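Local structure of galactitol-1-phosphate 5-dehydrogenase (Escherichia coli, 4UEJ) at residues A[244-258]-A[272-286]. The protein oxidises galactitol 1-phosphate to D-tagatose 6-phosphate with NAD(+), as a zinc-dependent homodimeric dehydrogenase of the alcohol dehydrogenase family. Sequence-based numbering, arbitrary orientation. Where two conformers were deposited one is given.
Sequences ELAVEIAGPHAQLAL and TFGKILRKELTVIGS
Thr272 gives its OG1 proton to the anti lone pair of Glu248 OE2 over 2.6 Å, while its methyl packs on Val247. One turn on, the extended Lys275 forms a salt bridge, NZ lying 2.6 Å from Glu248 OE1 on the syn side but 25° out of the carboxylate plane. A bend at chi2 (-68°) swings the Glu248 carboxylate to helix 272-278; an alanine here would probably leave the Lys275 ammonium without its carboxylate and Thr272 OG1 without this acceptor. Ile276 CG1 lies 3.8 Å from Val247 CG1, two beta-branched side chains packed together. The long Lys279 reaches the C-terminal end of helix 244-249, where NZ donates to Val247 O and Ala250 O (both 2.8 Å) and weakly to Glu248 O, probably complementing the helix dipole. Both helix-strand units belong to the Rossmann fold of the NAD-binding domain. Glu280, at positive phi in a Schellman motif, lays CB over the His253 ring face; its OE2 accepts a hydrogen bond from His151 NE2 of the second subunit. Leu281 CD2 fits against the small Ala250 and Ala254 methyls. Strand 282-285 runs parallel to 255-258, Leu256 N donating to Thr282 O (2.7 Å) and Ile284 N to Leu256 O. Val283 CG1 touches Leu258 CD1 at 3.5 Å.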
# COMPACT_ATOMS: atom_id res chain seq x y z
N GLU A 244 -4.19 -11.24 3.38
CA GLU A 244 -3.21 -12.15 2.80
C GLU A 244 -3.64 -12.66 1.44
O GLU A 244 -2.85 -12.69 0.49
CB GLU A 244 -2.96 -13.33 3.75
CG GLU A 244 -2.01 -14.37 3.23
CD GLU A 244 -1.84 -15.54 4.19
OE1 GLU A 244 -2.87 -16.04 4.70
OE2 GLU A 244 -0.70 -15.96 4.44
N LEU A 245 -4.91 -13.05 1.32
CA LEU A 245 -5.42 -13.58 0.06
C LEU A 245 -5.29 -12.55 -1.05
O LEU A 245 -4.88 -12.87 -2.17
CB LEU A 245 -6.88 -14.01 0.21
CG LEU A 245 -7.51 -14.51 -1.09
CD1 LEU A 245 -6.90 -15.83 -1.47
CD2 LEU A 245 -9.02 -14.63 -0.92
N ALA A 246 -5.61 -11.31 -0.74
CA ALA A 246 -5.59 -10.25 -1.73
C ALA A 246 -4.19 -10.10 -2.31
O ALA A 246 -4.01 -9.98 -3.52
CB ALA A 246 -6.07 -8.94 -1.11
N VAL A 247 -3.18 -10.14 -1.45
CA VAL A 247 -1.81 -10.02 -1.91
C VAL A 247 -1.42 -11.24 -2.74
O VAL A 247 -0.78 -11.11 -3.78
CB VAL A 247 -0.83 -9.86 -0.73
CG1 VAL A 247 0.62 -9.94 -1.22
CG2 VAL A 247 -1.10 -8.54 -0.03
N GLU A 248 -1.83 -12.42 -2.29
CA GLU A 248 -1.47 -13.65 -2.99
C GLU A 248 -2.11 -13.76 -4.38
O GLU A 248 -1.49 -14.31 -5.30
CB GLU A 248 -1.83 -14.88 -2.14
CG GLU A 248 -0.92 -15.04 -0.93
CD GLU A 248 0.51 -15.40 -1.33
OE1 GLU A 248 0.71 -15.99 -2.41
OE2 GLU A 248 1.45 -15.10 -0.56
N ILE A 249 -3.32 -13.26 -4.55
CA ILE A 249 -3.97 -13.43 -5.84
C ILE A 249 -3.71 -12.28 -6.78
O ILE A 249 -3.94 -12.40 -7.99
CB ILE A 249 -5.50 -13.61 -5.71
CG1 ILE A 249 -6.17 -12.32 -5.24
CG2 ILE A 249 -5.80 -14.79 -4.80
CD1 ILE A 249 -7.68 -12.41 -5.20
N ALA A 250 -3.20 -11.17 -6.25
CA ALA A 250 -3.11 -9.94 -7.04
C ALA A 250 -2.28 -10.12 -8.31
O ALA A 250 -1.28 -10.84 -8.32
CB ALA A 250 -2.53 -8.82 -6.20
N GLY A 251 -2.69 -9.45 -9.37
CA GLY A 251 -1.94 -9.46 -10.61
C GLY A 251 -0.92 -8.33 -10.60
O GLY A 251 -0.78 -7.61 -9.61
N PRO A 252 -0.19 -8.19 -11.70
CA PRO A 252 0.89 -7.19 -11.75
C PRO A 252 0.35 -5.76 -11.60
O PRO A 252 -0.64 -5.39 -12.24
CB PRO A 252 1.52 -7.41 -13.13
CG PRO A 252 0.55 -8.25 -13.89
CD PRO A 252 -0.23 -9.04 -12.90
N HIS A 253 1.00 -5.00 -10.73
CA HIS A 253 0.63 -3.62 -10.42
C HIS A 253 -0.83 -3.43 -10.01
O HIS A 253 -1.39 -2.36 -10.21
CB HIS A 253 0.94 -2.71 -11.61
CG HIS A 253 2.40 -2.57 -11.90
ND1 HIS A 253 3.08 -1.39 -11.74
CD2 HIS A 253 3.32 -3.48 -12.30
CE1 HIS A 253 4.35 -1.56 -12.06
NE2 HIS A 253 4.52 -2.82 -12.40
N ALA A 254 -1.43 -4.46 -9.40
CA ALA A 254 -2.80 -4.32 -8.92
C ALA A 254 -2.87 -3.24 -7.88
O ALA A 254 -1.89 -2.96 -7.18
CB ALA A 254 -3.33 -5.66 -8.34
N GLN A 255 -4.03 -2.60 -7.83
CA GLN A 255 -4.38 -1.71 -6.73
C GLN A 255 -5.14 -2.51 -5.70
O GLN A 255 -6.10 -3.22 -6.03
CB GLN A 255 -5.22 -0.53 -7.20
CG GLN A 255 -4.49 0.47 -8.06
CD GLN A 255 -5.46 1.45 -8.67
OE1 GLN A 255 -6.36 1.05 -9.42
NE2 GLN A 255 -5.32 2.71 -8.32
N LEU A 256 -4.74 -2.39 -4.44
CA LEU A 256 -5.43 -3.11 -3.37
C LEU A 256 -5.93 -2.13 -2.32
O LEU A 256 -5.15 -1.63 -1.50
CB LEU A 256 -4.52 -4.15 -2.73
CG LEU A 256 -4.94 -4.79 -1.40
CD1 LEU A 256 -6.37 -5.33 -1.46
CD2 LEU A 256 -3.96 -5.88 -1.03
N ALA A 257 -7.23 -1.88 -2.34
CA ALA A 257 -7.86 -0.94 -1.41
C ALA A 257 -8.35 -1.65 -0.17
O ALA A 257 -9.14 -2.60 -0.24
CB ALA A 257 -9.01 -0.21 -2.08
N LEU A 258 -7.88 -1.18 0.98
CA LEU A 258 -8.19 -1.82 2.24
C LEU A 258 -9.32 -1.05 2.89
O LEU A 258 -9.15 0.10 3.26
CB LEU A 258 -6.96 -1.84 3.16
CG LEU A 258 -5.72 -2.56 2.63
CD1 LEU A 258 -4.56 -2.38 3.61
CD2 LEU A 258 -5.99 -4.03 2.38
N THR A 272 4.93 -13.61 1.17
CA THR A 272 3.75 -12.81 0.87
C THR A 272 4.10 -11.33 0.87
O THR A 272 3.69 -10.60 -0.03
CB THR A 272 2.60 -13.06 1.87
OG1 THR A 272 2.24 -14.44 1.85
CG2 THR A 272 1.39 -12.20 1.53
N PHE A 273 4.87 -10.89 1.87
CA PHE A 273 5.29 -9.50 1.89
C PHE A 273 6.06 -9.17 0.62
O PHE A 273 5.85 -8.13 0.01
CB PHE A 273 6.16 -9.19 3.12
CG PHE A 273 6.73 -7.80 3.11
CD1 PHE A 273 5.99 -6.74 3.61
CD2 PHE A 273 8.00 -7.55 2.60
CE1 PHE A 273 6.52 -5.46 3.60
CE2 PHE A 273 8.52 -6.27 2.58
CZ PHE A 273 7.78 -5.23 3.08
N GLY A 274 6.95 -10.08 0.23
CA GLY A 274 7.76 -9.92 -0.96
C GLY A 274 6.95 -9.73 -2.22
O GLY A 274 7.39 -9.04 -3.14
N LYS A 275 5.76 -10.33 -2.28
CA LYS A 275 4.90 -10.18 -3.44
C LYS A 275 4.37 -8.77 -3.56
O LYS A 275 4.10 -8.31 -4.67
CB LYS A 275 3.74 -11.18 -3.39
CG LYS A 275 4.19 -12.61 -3.60
CD LYS A 275 3.02 -13.58 -3.70
CE LYS A 275 3.53 -14.98 -4.03
NZ LYS A 275 2.43 -15.96 -4.34
N ILE A 276 4.20 -8.07 -2.44
CA ILE A 276 3.79 -6.67 -2.55
C ILE A 276 4.83 -5.91 -3.36
O ILE A 276 4.48 -5.11 -4.23
CB ILE A 276 3.63 -6.01 -1.17
CG1 ILE A 276 2.56 -6.73 -0.36
CG2 ILE A 276 3.33 -4.52 -1.33
CD1 ILE A 276 2.49 -6.28 1.07
N LEU A 277 6.11 -6.17 -3.07
CA LEU A 277 7.20 -5.57 -3.83
C LEU A 277 7.28 -6.12 -5.25
O LEU A 277 7.26 -5.37 -6.22
CB LEU A 277 8.54 -5.78 -3.13
CG LEU A 277 8.80 -4.82 -1.96
CD1 LEU A 277 7.93 -5.16 -0.77
CD2 LEU A 277 10.28 -4.84 -1.58
N ARG A 278 7.36 -7.44 -5.36
CA ARG A 278 7.59 -8.07 -6.66
C ARG A 278 6.50 -7.78 -7.69
O ARG A 278 6.79 -7.62 -8.87
CB ARG A 278 7.76 -9.57 -6.49
CG ARG A 278 9.12 -9.94 -5.91
CD ARG A 278 9.22 -11.45 -5.78
NE ARG A 278 10.60 -11.90 -5.67
CZ ARG A 278 11.27 -11.95 -4.53
NH1 ARG A 278 10.68 -11.57 -3.41
NH2 ARG A 278 12.53 -12.38 -4.51
N LYS A 279 5.24 -7.73 -7.24
CA LYS A 279 4.14 -7.39 -8.12
C LYS A 279 3.98 -5.89 -8.27
O LYS A 279 3.16 -5.43 -9.06
CB LYS A 279 2.82 -8.00 -7.61
CG LYS A 279 2.86 -9.51 -7.43
CD LYS A 279 1.55 -10.00 -6.85
CE LYS A 279 1.57 -11.50 -6.65
NZ LYS A 279 0.23 -12.03 -6.28
N GLU A 280 4.76 -5.14 -7.50
CA GLU A 280 4.63 -3.68 -7.43
C GLU A 280 3.17 -3.27 -7.21
O GLU A 280 2.62 -2.45 -7.94
CB GLU A 280 5.23 -3.03 -8.69
CG GLU A 280 6.77 -3.13 -8.65
CD GLU A 280 7.49 -2.32 -9.73
OE1 GLU A 280 6.97 -2.17 -10.86
OE2 GLU A 280 8.58 -1.82 -9.45
N LEU A 281 2.58 -3.83 -6.18
CA LEU A 281 1.22 -3.48 -5.81
C LEU A 281 1.18 -2.06 -5.27
O LEU A 281 2.19 -1.52 -4.81
CB LEU A 281 0.68 -4.44 -4.76
CG LEU A 281 0.74 -5.92 -5.12
CD1 LEU A 281 0.09 -6.73 -4.03
CD2 LEU A 281 0.04 -6.14 -6.47
N THR A 282 0.02 -1.45 -5.36
CA THR A 282 -0.27 -0.21 -4.64
C THR A 282 -1.36 -0.53 -3.65
O THR A 282 -2.47 -0.90 -4.04
CB THR A 282 -0.74 0.89 -5.57
OG1 THR A 282 0.29 1.18 -6.52
CG2 THR A 282 -1.06 2.14 -4.77
N VAL A 283 -1.04 -0.41 -2.37
CA VAL A 283 -1.99 -0.72 -1.31
C VAL A 283 -2.51 0.62 -0.79
O VAL A 283 -1.73 1.48 -0.39
CB VAL A 283 -1.34 -1.55 -0.19
CG1 VAL A 283 -2.33 -1.84 0.92
CG2 VAL A 283 -0.78 -2.85 -0.75
N ILE A 284 -3.83 0.77 -0.82
CA ILE A 284 -4.50 2.04 -0.57
C ILE A 284 -5.33 1.91 0.68
O ILE A 284 -6.31 1.17 0.71
CB ILE A 284 -5.40 2.41 -1.77
CG1 ILE A 284 -4.57 2.54 -3.06
CG2 ILE A 284 -6.24 3.66 -1.49
CD1 ILE A 284 -5.41 2.47 -4.33
N GLY A 285 -4.93 2.60 1.74
CA GLY A 285 -5.74 2.59 2.94
C GLY A 285 -6.94 3.48 2.71
O GLY A 285 -6.80 4.60 2.19
N SER A 286 -8.11 2.98 3.07
CA SER A 286 -9.32 3.76 2.89
C SER A 286 -9.96 3.90 4.26
O SER A 286 -10.01 2.95 5.04
CB SER A 286 -10.28 3.09 1.89
OG SER A 286 -11.36 3.96 1.58
O HOH W 1 1.55 -14.60 4.50
O HOH W 2 0.22 -0.63 -8.62